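Local coordinates for protein shikimate dehydrogenase (NADP(+)) (Listeria monocytogenes, PDB 3TNL) that catalyses the reversible NADPH-linked reduction of 3-dehydroshikimate to shikimate, a step on the chorismate route to the aromatic amino acids, at residues 93-98 with 298-303; 120-125 with 290-295; 140-145 with 171-176; 295-298 with 304-307. All blocks are in the same frame, centred on the assembly; numbering follows the deposited sequence. Where two conformers were deposited one is given.

Contact 1: residues 93-98 with 298-303; sequences GWNVSM and EIWTHK
Trp300, next to last in the long helix 286-301, lies against Gly93, Trp94 and Asn95 of strand 93-96, so that a helix from the C-terminal part of the chain packs on the mixed sheet of the shikimate-binding domain. The helix turns its indole at the strand: CG stands anti to the carbonyl carbon (chi1 -60°), beside the backbone N, and the bond to CB points at the strand, carrying the ring to it. Because Gly93 carries no side chain, the pyrrole part can settle close to its backbone, with Trp300 NE1 3.7 Å from Gly93 CA and 3.6 Å from Trp94 N. The indole N-H is not spent on this strand, however; it is donated to the backbone carbonyl of Val124 on the neighbouring strand. Farther along the ring, Trp300 CZ2 passes 3.7 Å from Trp94 C. The six-membered end then meets Asn95, whose amide stands at the ring edge with OD1 3.4 Å from Trp300 CH2, the amide and indole planes being 62° apart. That amide is held on both its polar atoms, OD1 by the hydroxyl of Tyr69 and ND2 by the carbonyl of Asn122, which fixes its rotation beside the indole. The case illustrates how one large aromatic can join a helix to a sheet without any direct hydrogen bond between the two segments. Around it, strands 38-44 and 123-127 flank strand 93-96, Ile40 and Thr123 also touch the indole, and His56 of helix 52-63 meets it edge-to-face.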
loop_
_atom_site.group_PDB
_atom_site.type_symbol
_atom_site.label_atom_id
_atom_site.label_comp_id
_atom_site.label_asym_id
_atom_site.label_seq_id
_atom_site.Cartn_x
_atom_site.Cartn_y
_atom_site.Cartn_z
ATOM N N GLY B 93 -9.484 -4.210 -0.439
ATOM C CA GLY B 93 -9.478 -5.209 -1.481
ATOM C C GLY B 93 -8.225 -5.201 -2.319
ATOM O O GLY B 93 -7.314 -4.414 -2.069
ATOM N N TRP B 94 -8.176 -6.118 -3.278
ATOM C CA TRP B 94 -7.056 -6.249 -4.181
ATOM C C TRP B 94 -7.427 -7.140 -5.358
ATOM O O TRP B 94 -8.413 -7.908 -5.291
ATOM C CB TRP B 94 -5.839 -6.860 -3.466
ATOM C CG TRP B 94 -6.007 -8.191 -2.782
ATOM C CD1 TRP B 94 -5.723 -9.394 -3.303
ATOM C CD2 TRP B 94 -6.405 -8.426 -1.420
ATOM N NE1 TRP B 94 -5.932 -10.391 -2.374
ATOM C CE2 TRP B 94 -6.345 -9.812 -1.208
ATOM C CE3 TRP B 94 -6.812 -7.597 -0.358
ATOM C CZ2 TRP B 94 -6.670 -10.391 0.007
ATOM C CZ3 TRP B 94 -7.150 -8.185 0.835
ATOM C CH2 TRP B 94 -7.073 -9.573 1.005
ATOM N N ASN B 95 -6.694 -6.958 -6.453
ATOM C CA ASN B 95 -6.755 -7.863 -7.586
ATOM C C ASN B 95 -5.682 -8.953 -7.407
ATOM O O ASN B 95 -4.674 -8.771 -6.700
ATOM C CB ASN B 95 -6.530 -7.164 -8.908
ATOM C CG ASN B 95 -7.762 -6.496 -9.467
ATOM O OD1 ASN B 95 -7.652 -5.393 -9.981
ATOM N ND2 ASN B 95 -8.921 -7.171 -9.429
ATOM N N VAL B 96 -5.922 -10.060 -8.090
ATOM C CA VAL B 96 -5.039 -11.226 -8.062
ATOM C C VAL B 96 -4.776 -11.646 -9.492
ATOM O O VAL B 96 -5.705 -11.738 -10.289
ATOM C CB VAL B 96 -5.681 -12.424 -7.305
ATOM C CG1 VAL B 96 -4.666 -13.588 -7.156
ATOM C CG2 VAL B 96 -6.204 -11.978 -5.942
ATOM N N SER B 97 -3.520 -11.932 -9.825
ATOM C CA SER B 97 -3.224 -12.452 -11.173
ATOM C C SER B 97 -2.255 -13.622 -11.069
ATOM O O SER B 97 -1.964 -14.089 -9.960
ATOM C CB SER B 97 -2.805 -11.350 -12.147
ATOM O OG SER B 97 -2.877 -11.843 -13.495
ATOM N N MET B 98 -1.779 -14.123 -12.213
ATOM C CA MET B 98 -0.858 -15.263 -12.213
ATOM C C MET B 98 0.328 -14.985 -11.313
ATOM O O MET B 98 0.878 -13.907 -11.323
ATOM C CB MET B 98 -0.361 -15.591 -13.622
ATOM C CG MET B 98 -1.396 -16.175 -14.555
ATOM S SD MET B 98 -0.667 -16.678 -16.143
ATOM C CE MET B 98 -2.105 -17.445 -16.904
ATOM N N GLU B 298 -16.348 -1.190 -8.584
ATOM C CA GLU B 298 -17.634 -1.065 -7.835
ATOM C C GLU B 298 -17.659 -1.938 -6.599
ATOM O O GLU B 298 -18.176 -1.519 -5.539
ATOM C CB GLU B 298 -18.883 -1.347 -8.698
ATOM C CG GLU B 298 -20.210 -1.203 -7.852
ATOM C CD GLU B 298 -21.535 -1.482 -8.594
ATOM O OE1 GLU B 298 -21.531 -1.733 -9.811
ATOM O OE2 GLU B 298 -22.589 -1.455 -7.904
ATOM N N ILE B 299 -17.130 -3.152 -6.715
ATOM C CA ILE B 299 -17.041 -4.069 -5.578
ATOM C C ILE B 299 -16.276 -3.360 -4.426
ATOM O O ILE B 299 -16.661 -3.456 -3.268
ATOM C CB ILE B 299 -16.384 -5.412 -5.991
ATOM C CG1 ILE B 299 -17.382 -6.302 -6.752
ATOM C CG2 ILE B 299 -15.899 -6.163 -4.792
ATOM C CD1 ILE B 299 -16.765 -7.470 -7.490
ATOM N N TRP B 300 -15.208 -2.641 -4.749
ATOM C CA TRP B 300 -14.436 -2.003 -3.692
ATOM C C TRP B 300 -15.019 -0.705 -3.172
ATOM O O TRP B 300 -15.071 -0.488 -1.958
ATOM C CB TRP B 300 -13.003 -1.704 -4.136
ATOM C CG TRP B 300 -12.202 -2.944 -4.557
ATOM C CD1 TRP B 300 -12.171 -4.155 -3.953
ATOM C CD2 TRP B 300 -11.318 -3.037 -5.676
ATOM N NE1 TRP B 300 -11.342 -4.987 -4.633
ATOM C CE2 TRP B 300 -10.819 -4.336 -5.711
ATOM C CE3 TRP B 300 -10.945 -2.135 -6.678
ATOM C CZ2 TRP B 300 -9.927 -4.768 -6.691
ATOM C CZ3 TRP B 300 -10.066 -2.569 -7.668
ATOM C CH2 TRP B 300 -9.564 -3.851 -7.651
ATOM N N THR B 301 -15.405 0.161 -4.105
ATOM C CA THR B 301 -15.824 1.550 -3.789
ATOM C C THR B 301 -17.297 1.831 -3.712
ATOM O O THR B 301 -17.698 2.861 -3.157
ATOM C CB THR B 301 -15.242 2.542 -4.826
ATOM O OG1 THR B 301 -15.956 2.418 -6.070
ATOM C CG2 THR B 301 -13.712 2.345 -5.039
ATOM N N HIS B 302 -18.106 0.973 -4.317
ATOM C CA HIS B 302 -19.540 1.157 -4.391
ATOM C C HIS B 302 -19.885 2.447 -5.096
ATOM O O HIS B 302 -20.907 3.095 -4.811
ATOM C CB HIS B 302 -20.231 0.917 -3.040
ATOM C CG HIS B 302 -20.195 -0.517 -2.660
ATOM N ND1 HIS B 302 -21.050 -1.441 -3.218
ATOM C CD2 HIS B 302 -19.332 -1.217 -1.893
ATOM C CE1 HIS B 302 -20.734 -2.645 -2.774
ATOM N NE2 HIS B 302 -19.708 -2.535 -1.961
ATOM N N LYS B 303 -19.010 2.783 -6.047
ATOM C CA LYS B 303 -19.243 3.857 -6.979
ATOM C C LYS B 303 -18.939 3.301 -8.368
ATOM O O LYS B 303 -18.166 2.385 -8.531
ATOM C CB LYS B 303 -18.453 5.086 -6.645
ATOM C CG LYS B 303 -18.849 5.600 -5.256
ATOM C CD LYS B 303 -18.564 7.039 -5.067
ATOM C CE LYS B 303 -18.952 7.472 -3.661
ATOM N NZ LYS B 303 -18.915 8.931 -3.459
#

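Contact 2: residues 120-125 with 290-295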
loop_
_atom_site.group_PDB
_atom_site.type_symbol
_atom_site.label_atom_id
_atom_site.label_comp_id
_atom_site.label_asym_id
_atom_site.label_seq_id
_atom_site.Cartn_x
_atom_site.Cartn_y
_atom_site.Cartn_z
ATOM N N ALA B 120 -11.191 -19.977 -9.735
ATOM C CA ALA B 120 -10.202 -18.892 -9.776
ATOM C C ALA B 120 -10.830 -17.617 -9.210
ATOM O O ALA B 120 -12.024 -17.385 -9.310
ATOM C CB ALA B 120 -9.716 -18.634 -11.204
ATOM N N VAL B 121 -9.978 -16.781 -8.634
ATOM C CA VAL B 121 -10.360 -15.501 -8.071
ATOM C C VAL B 121 -9.408 -14.450 -8.615
ATOM O O VAL B 121 -8.192 -14.636 -8.566
ATOM C CB VAL B 121 -10.191 -15.515 -6.519
ATOM C CG1 VAL B 121 -10.259 -14.069 -5.926
ATOM C CG2 VAL B 121 -11.228 -16.439 -5.881
ATOM N N ASN B 122 -9.922 -13.353 -9.151
ATOM C CA ASN B 122 -9.061 -12.253 -9.568
ATOM C C ASN B 122 -9.318 -10.967 -8.773
ATOM O O ASN B 122 -8.595 -9.986 -8.949
ATOM C CB ASN B 122 -9.135 -11.973 -11.079
ATOM C CG ASN B 122 -10.359 -11.217 -11.481
ATOM O OD1 ASN B 122 -11.354 -11.130 -10.732
ATOM N ND2 ASN B 122 -10.304 -10.620 -12.677
ATOM N N THR B 123 -10.314 -10.976 -7.885
ATOM C CA THR B 123 -10.725 -9.797 -7.125
ATOM C C THR B 123 -11.165 -10.200 -5.717
ATOM O O THR B 123 -11.994 -11.071 -5.561
ATOM C CB THR B 123 -11.907 -9.128 -7.825
ATOM O OG1 THR B 123 -11.516 -8.697 -9.149
ATOM C CG2 THR B 123 -12.441 -7.938 -7.038
ATOM N N VAL B 124 -10.603 -9.554 -4.698
ATOM C CA VAL B 124 -10.954 -9.807 -3.328
ATOM C C VAL B 124 -11.461 -8.530 -2.685
ATOM O O VAL B 124 -10.968 -7.437 -2.983
ATOM C CB VAL B 124 -9.726 -10.323 -2.511
ATOM C CG1 VAL B 124 -10.095 -10.564 -1.031
ATOM C CG2 VAL B 124 -9.178 -11.646 -3.114
ATOM N N VAL B 125 -12.460 -8.674 -1.813
ATOM C CA VAL B 125 -12.994 -7.545 -1.033
ATOM C C VAL B 125 -13.085 -7.989 0.419
ATOM O O VAL B 125 -13.334 -9.160 0.709
ATOM C CB VAL B 125 -14.343 -7.012 -1.583
ATOM C CG1 VAL B 125 -15.436 -8.090 -1.525
ATOM C CG2 VAL B 125 -14.800 -5.776 -0.839
ATOM N N LEU B 290 -11.475 -3.241 -19.748
ATOM C CA LEU B 290 -12.090 -2.106 -19.084
ATOM C C LEU B 290 -13.213 -2.516 -18.145
ATOM O O LEU B 290 -13.273 -2.030 -17.017
ATOM C CB LEU B 290 -12.614 -1.137 -20.121
ATOM C CG LEU B 290 -11.519 -0.393 -20.874
ATOM C CD1 LEU B 290 -12.148 0.244 -22.078
ATOM C CD2 LEU B 290 -10.803 0.642 -20.006
ATOM N N TRP B 291 -14.080 -3.418 -18.605
ATOM C CA TRP B 291 -15.255 -3.789 -17.824
ATOM C C TRP B 291 -14.939 -4.706 -16.678
ATOM O O TRP B 291 -15.663 -4.708 -15.682
ATOM C CB TRP B 291 -16.396 -4.305 -18.709
ATOM C CG TRP B 291 -16.980 -3.183 -19.535
ATOM C CD1 TRP B 291 -16.762 -2.925 -20.859
ATOM C CD2 TRP B 291 -17.839 -2.142 -19.057
ATOM N NE1 TRP B 291 -17.444 -1.788 -21.237
ATOM C CE2 TRP B 291 -18.113 -1.292 -20.149
ATOM C CE3 TRP B 291 -18.406 -1.849 -17.812
ATOM C CZ2 TRP B 291 -18.932 -0.178 -20.036
ATOM C CZ3 TRP B 291 -19.233 -0.747 -17.701
ATOM C CH2 TRP B 291 -19.479 0.092 -18.811
ATOM N N GLN B 292 -13.875 -5.474 -16.790
ATOM C CA GLN B 292 -13.492 -6.288 -15.626
ATOM C C GLN B 292 -12.983 -5.333 -14.510
ATOM O O GLN B 292 -13.213 -5.543 -13.318
ATOM C CB GLN B 292 -12.492 -7.399 -15.952
ATOM C CG GLN B 292 -11.079 -7.032 -16.140
ATOM C CD GLN B 292 -10.220 -8.275 -16.445
ATOM O OE1 GLN B 292 -10.185 -8.751 -17.572
ATOM N NE2 GLN B 292 -9.552 -8.798 -15.432
ATOM N N GLY B 293 -12.271 -4.293 -14.919
ATOM C CA GLY B 293 -11.815 -3.249 -14.003
ATOM C C GLY B 293 -12.998 -2.493 -13.378
ATOM O O GLY B 293 -13.034 -2.233 -12.162
ATOM N N ALA B 294 -14.013 -2.184 -14.184
ATOM C CA ALA B 294 -15.216 -1.487 -13.689
ATOM C C ALA B 294 -15.942 -2.325 -12.640
ATOM O O ALA B 294 -16.443 -1.799 -11.615
ATOM C CB ALA B 294 -16.163 -1.135 -14.841
ATOM N N LYS B 295 -15.988 -3.629 -12.865
ATOM C CA LYS B 295 -16.686 -4.494 -11.943
ATOM C C LYS B 295 -15.951 -4.517 -10.589
ATOM O O LYS B 295 -16.563 -4.361 -9.528
ATOM C CB LYS B 295 -16.808 -5.909 -12.510
ATOM C CG LYS B 295 -17.664 -6.851 -11.682
ATOM C CD LYS B 295 -19.157 -6.599 -11.875
ATOM C CE LYS B 295 -19.948 -7.529 -10.965
ATOM N NZ LYS B 295 -21.437 -7.280 -11.099
HETATM O O HOH W 1 -10.772 -6.975 -11.992
#
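Asn122 and Gln292 face each other with their CA atoms 9.6 Å apart, the first at a classic beta bulge where it and Thr123 both oppose His134, the second within helix 286-301. Across this gap the long side chain of Gln292 approaches Asn122, and a water joins the segments. Gln292 sends its chain out extended beyond CG (chi2 179°), after a first torsion that places CG between the backbone N and the carbonyl carbon, and its amide reaches that of Asn122. The two amide planes are turned 47° from each other. Asn122 ND2 lies 3.4 Å from the atom modelled as Gln292 NE2, although the nitrogen and oxygen of that glutamine amide have probably been exchanged in the model. The oxygen of the asparagine amide has clear partners. Asn122 OD1 accepts the hydroxyl of Thr123, with Thr123 OG1 2.9 Å from it and well above the carbonyl plane (64° out of it), and it also receives the backbone N-H of Thr136. Two donors thus restrain the rotation of the amide. The water donates to the backbone O of Gln292 at 3.1 Å and, more weakly, to Thr123 OG1 at 3.4 Å. Asn122 is an inferred shikimate-binding residue and Gln292 touches the bound NAD, with Lys101, the inferred proton acceptor, and Asp137 close by. Such a polar meeting of substrate and cofactor residues belongs to the active-site cleft between the two domains of a shikimate dehydrogenase.

Contact 3: residues 140-145 with 171-176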
loop_
_atom_site.group_PDB
_atom_site.type_symbol
_atom_site.label_atom_id
_atom_site.label_comp_id
_atom_site.label_asym_id
_atom_site.label_seq_id
_atom_site.Cartn_x
_atom_site.Cartn_y
_atom_site.Cartn_z
ATOM N N GLY B 140 -16.535 -9.219 -17.360
ATOM C CA GLY B 140 -16.005 -8.115 -18.168
ATOM C C GLY B 140 -16.165 -8.415 -19.658
ATOM O O GLY B 140 -16.561 -7.555 -20.444
ATOM N N TYR B 141 -15.866 -9.655 -20.026
ATOM C CA TYR B 141 -16.010 -10.103 -21.414
ATOM C C TYR B 141 -17.467 -9.991 -21.883
ATOM O O TYR B 141 -17.756 -9.421 -22.931
ATOM C CB TYR B 141 -15.487 -11.550 -21.565
ATOM C CG TYR B 141 -15.655 -12.069 -22.977
ATOM C CD1 TYR B 141 -14.688 -11.802 -23.956
ATOM C CD2 TYR B 141 -16.759 -12.802 -23.332
ATOM C CE1 TYR B 141 -14.855 -12.216 -25.255
ATOM C CE2 TYR B 141 -16.944 -13.244 -24.629
ATOM C CZ TYR B 141 -15.994 -12.951 -25.587
ATOM O OH TYR B 141 -16.164 -13.387 -26.871
ATOM N N MET B 142 -18.393 -10.472 -21.083
ATOM C CA MET B 142 -19.783 -10.466 -21.434
ATOM C C MET B 142 -20.337 -9.044 -21.517
ATOM O O MET B 142 -21.131 -8.732 -22.396
ATOM C CB MET B 142 -20.578 -11.334 -20.456
ATOM C CG MET B 142 -20.165 -12.790 -20.439
ATOM S SD MET B 142 -20.500 -13.707 -21.962
ATOM C CE MET B 142 -22.302 -13.686 -21.990
ATOM N N ARG B 143 -19.927 -8.195 -20.582
ATOM C CA ARG B 143 -20.400 -6.825 -20.562
ATOM C C ARG B 143 -19.920 -6.093 -21.784
ATOM O O ARG B 143 -20.679 -5.327 -22.405
ATOM C CB ARG B 143 -19.923 -6.139 -19.267
ATOM C CG ARG B 143 -20.365 -4.689 -19.128
ATOM C CD ARG B 143 -21.860 -4.536 -19.107
ATOM N NE ARG B 143 -22.233 -3.137 -18.884
ATOM C CZ ARG B 143 -22.318 -2.545 -17.689
ATOM N NH1 ARG B 143 -22.037 -3.202 -16.571
ATOM N NH2 ARG B 143 -22.679 -1.272 -17.612
ATOM N N ALA B 144 -18.661 -6.325 -22.164
ATOM C CA ALA B 144 -18.122 -5.659 -23.341
ATOM C C ALA B 144 -18.940 -6.027 -24.596
ATOM O O ALA B 144 -19.208 -5.185 -25.440
ATOM C CB ALA B 144 -16.630 -6.023 -23.513
ATOM N N LEU B 145 -19.354 -7.277 -24.716
ATOM C CA LEU B 145 -20.171 -7.680 -25.866
ATOM C C LEU B 145 -21.487 -6.940 -25.842
ATOM O O LEU B 145 -21.893 -6.377 -26.843
ATOM C CB LEU B 145 -20.425 -9.184 -25.870
ATOM C CG LEU B 145 -19.260 -10.131 -26.166
ATOM C CD1 LEU B 145 -19.742 -11.566 -25.981
ATOM C CD2 LEU B 145 -18.738 -9.859 -27.574
ATOM N N ILE B 171 -17.436 -20.391 -18.383
ATOM C CA ILE B 171 -18.260 -20.562 -17.187
ATOM C C ILE B 171 -19.235 -19.422 -17.073
ATOM O O ILE B 171 -20.438 -19.630 -16.940
ATOM C CB ILE B 171 -17.384 -20.619 -15.909
ATOM C CG1 ILE B 171 -16.572 -21.904 -15.900
ATOM C CG2 ILE B 171 -18.246 -20.565 -14.638
ATOM C CD1 ILE B 171 -17.414 -23.146 -15.840
ATOM N N GLN B 172 -18.725 -18.208 -17.168
ATOM C CA GLN B 172 -19.608 -17.014 -17.025
ATOM C C GLN B 172 -20.694 -16.970 -18.119
ATOM O O GLN B 172 -21.863 -16.665 -17.862
ATOM C CB GLN B 172 -18.859 -15.676 -17.010
ATOM C CG GLN B 172 -19.727 -14.592 -16.435
ATOM C CD GLN B 172 -20.014 -14.826 -14.949
ATOM O OE1 GLN B 172 -19.087 -14.908 -14.143
ATOM N NE2 GLN B 172 -21.296 -14.947 -14.590
ATOM N N ALA B 173 -20.302 -17.303 -19.344
ATOM C CA ALA B 173 -21.248 -17.309 -20.455
ATOM C C ALA B 173 -22.368 -18.306 -20.146
ATOM O O ALA B 173 -23.539 -17.986 -20.316
ATOM C CB ALA B 173 -20.542 -17.678 -21.764
ATOM N N ALA B 174 -22.010 -19.497 -19.651
ATOM C CA ALA B 174 -23.004 -20.528 -19.294
ATOM C C ALA B 174 -23.920 -20.057 -18.158
ATOM O O ALA B 174 -25.148 -20.238 -18.228
ATOM C CB ALA B 174 -22.333 -21.799 -18.900
ATOM N N LEU B 175 -23.325 -19.474 -17.118
ATOM C CA LEU B 175 -24.113 -18.927 -15.993
ATOM C C LEU B 175 -25.030 -17.796 -16.458
ATOM O O LEU B 175 -26.122 -17.633 -15.903
ATOM C CB LEU B 175 -23.182 -18.417 -14.874
ATOM C CG LEU B 175 -22.405 -19.489 -14.116
ATOM C CD1 LEU B 175 -21.374 -18.884 -13.214
ATOM C CD2 LEU B 175 -23.353 -20.442 -13.323
ATOM N N ASP B 176 -24.634 -17.015 -17.463
ATOM C CA ASP B 176 -25.413 -15.892 -17.965
ATOM C C ASP B 176 -26.484 -16.271 -18.996
ATOM O O ASP B 176 -27.200 -15.406 -19.491
ATOM C CB ASP B 176 -24.490 -14.855 -18.611
ATOM C CG ASP B 176 -23.597 -14.137 -17.604
ATOM O OD1 ASP B 176 -23.560 -14.528 -16.411
ATOM O OD2 ASP B 176 -22.896 -13.208 -18.064
#
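The carboxylate of Asp176 and the amide of Gln172, four residues earlier, are joined beside Met142, and the carboxylate divides its oxygens between the two neighbours. OD2 is turned to the methionine, 3.6 Å from Met142 CG, whereas OD1 takes the amide N-H of Gln172. That bond is nearly straight, with Gln172 NE2 2.9 Å from Asp176 OD1 and an N-H...O angle of 170°. It arrives on the syn side of the carboxylate, 30° out of its plane, while the oxygen lies practically within the plane of the glutamine amide. The link spans one helical turn and may ease the closeness of Asp176 OD1 to the backbone O of Gln172, two acceptors 3.1 Å apart. Met142 comes at the acid from the opposite direction. Bends at chi2 and chi3 (both -66°) fold its chain back over the facing helix, and so the sulfur rests on Ala173, with Met142 SD 4.0 Å from Ala173 CB and equally near its CA. The small alanine side chain allows the backbones to draw together, and at Met142 and Ala173 the CA atoms are 7.1 Å apart. Gln172 adds only a looser touch of its aliphatic part. Helix 164-175 follows the glycine-rich cofactor loop, and helix 137-147 packs on strands 229-232 and 258-261, where Tyr141 OH bonds Thr231 and Ser260. Their pairing is ordinary helix-helix packing beside the parallel sheet of the Rossmann domain.

Contact 4: residues 295-298 with 304-307; sequences KAFE and EMPV
The backbone O of Phe297 accepts a hydrogen bond from the hydroxyl of Thr301, one turn on in the same helix, while the side chain of this phenylalanine packs on Met305 through apolar contacts. Between segments 295-298 and 304-307 there is no hydrogen bond. Within the two segments Met305 N comes 3.7 Å from Phe297 CD2, approaching obliquely, with the carbonyl carbon of Glu304 beside it. Met305 then touches the phenyl group at two places. Its CB forms an off-centre CH-pi contact, 4.1 Å from the centroid of the Phe297 ring and 30° off the ring normal. Beyond CB the chain runs extended before bending at chi3 (-66°), which brings the methyl group back to the root of the phenylalanine, Met305 CE lying 3.7 Å from Phe297 CB and about as far from CG and CD1. The methionine therefore follows the aromatic side chain from ring to CB. With CG of Phe297 anti to the backbone N (chi1 -172°), CB and the ring are both presented to Met305. Helix 52-63 closes in on the same pair, for Phe60 meets the phenyl ring and His56 touches both residues. Pro306, the centre of an inverse gamma turn, then occupies the N-cap position of helix 307-313. With no direct polar bond to set the geometry, the fit of a thioether chain to an aromatic group helps hold the returning chain against the helix it has just left: the contact depends on shape and apolar burial.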
loop_
_atom_site.group_PDB
_atom_site.type_symbol
_atom_site.label_atom_id
_atom_site.label_comp_id
_atom_site.label_asym_id
_atom_site.label_seq_id
_atom_site.Cartn_x
_atom_site.Cartn_y
_atom_site.Cartn_z
ATOM N N LYS B 295 -15.988 -3.629 -12.865
ATOM C CA LYS B 295 -16.686 -4.494 -11.943
ATOM C C LYS B 295 -15.951 -4.517 -10.589
ATOM O O LYS B 295 -16.563 -4.361 -9.528
ATOM C CB LYS B 295 -16.808 -5.909 -12.510
ATOM C CG LYS B 295 -17.664 -6.851 -11.682
ATOM C CD LYS B 295 -19.157 -6.599 -11.875
ATOM C CE LYS B 295 -19.948 -7.529 -10.965
ATOM N NZ LYS B 295 -21.437 -7.280 -11.099
ATOM N N ALA B 296 -14.632 -4.731 -10.617
ATOM C CA ALA B 296 -13.848 -4.707 -9.388
ATOM C C ALA B 296 -13.927 -3.345 -8.677
ATOM O O ALA B 296 -14.068 -3.268 -7.456
ATOM C CB ALA B 296 -12.401 -5.045 -9.685
ATOM N N PHE B 297 -13.883 -2.260 -9.456
ATOM C CA PHE B 297 -13.947 -0.899 -8.914
ATOM C C PHE B 297 -15.222 -0.684 -8.084
ATOM O O PHE B 297 -15.166 -0.103 -6.976
ATOM C CB PHE B 297 -13.895 0.079 -10.076
ATOM C CG PHE B 297 -13.762 1.511 -9.663
ATOM C CD1 PHE B 297 -12.520 2.083 -9.519
ATOM C CD2 PHE B 297 -14.890 2.292 -9.445
ATOM C CE1 PHE B 297 -12.405 3.434 -9.162
ATOM C CE2 PHE B 297 -14.781 3.629 -9.073
ATOM C CZ PHE B 297 -13.524 4.185 -8.927
ATOM N N GLU B 298 -16.348 -1.190 -8.584
ATOM C CA GLU B 298 -17.634 -1.065 -7.835
ATOM C C GLU B 298 -17.659 -1.938 -6.599
ATOM O O GLU B 298 -18.176 -1.519 -5.539
ATOM C CB GLU B 298 -18.883 -1.347 -8.698
ATOM C CG GLU B 298 -20.210 -1.203 -7.852
ATOM C CD GLU B 298 -21.535 -1.482 -8.594
ATOM O OE1 GLU B 298 -21.531 -1.733 -9.811
ATOM O OE2 GLU B 298 -22.589 -1.455 -7.904
ATOM N N GLU B 304 -19.615 3.854 -9.360
ATOM C CA GLU B 304 -19.453 3.429 -10.737
ATOM C C GLU B 304 -18.195 4.023 -11.354
ATOM O O GLU B 304 -17.993 5.234 -11.295
ATOM C CB GLU B 304 -20.683 3.920 -11.526
ATOM C CG GLU B 304 -20.730 3.495 -12.969
ATOM C CD GLU B 304 -22.044 3.861 -13.648
ATOM O OE1 GLU B 304 -22.845 4.634 -13.072
ATOM O OE2 GLU B 304 -22.261 3.372 -14.773
ATOM N N MET B 305 -17.360 3.185 -11.982
ATOM C CA MET B 305 -16.156 3.666 -12.691
ATOM C C MET B 305 -16.551 4.378 -13.969
ATOM O O MET B 305 -17.418 3.897 -14.662
ATOM C CB MET B 305 -15.224 2.488 -13.084
ATOM C CG MET B 305 -14.080 2.881 -14.064
ATOM S SD MET B 305 -13.004 1.524 -14.673
ATOM C CE MET B 305 -12.349 1.184 -13.200
ATOM N N PRO B 306 -15.888 5.509 -14.289
ATOM C CA PRO B 306 -16.179 6.251 -15.547
ATOM C C PRO B 306 -15.384 5.616 -16.703
ATOM O O PRO B 306 -14.292 6.080 -17.037
ATOM C CB PRO B 306 -15.694 7.659 -15.225
ATOM C CG PRO B 306 -14.602 7.457 -14.238
ATOM C CD PRO B 306 -14.964 6.258 -13.418
ATOM N N VAL B 307 -15.948 4.556 -17.299
ATOM C CA VAL B 307 -15.249 3.746 -18.294
ATOM C C VAL B 307 -14.814 4.496 -19.556
ATOM O O VAL B 307 -13.701 4.299 -20.056
ATOM C CB VAL B 307 -16.071 2.448 -18.658
ATOM C CG1 VAL B 307 -15.466 1.761 -19.891
ATOM C CG2 VAL B 307 -16.145 1.482 -17.459
#

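Overall arrangement
From the N terminus, strand 93-96 opens contact 1 and the chain leading into the neighbouring strand 123-127 opens contact 2; both close on helix 286-301, contact 2 opening later and closing earlier, so it is nested inside contact 1. Contact 3 opens and closes within that inner loop, joining helices 137-147 and 164-175 of the Rossmann domain. Contact 4 is local, a short turn back from helix 286-301 to the chain ahead of helix 307-313, begun where contact 2 ends and overlapping contact 1 at Glu298. Helix 286-301 thus serves contacts 1, 2 and 4. Contact 3 reaches it through Arg143, which forms a cation-pi pair with Trp291, linking the cofactor domain to the substrate-binding sheet.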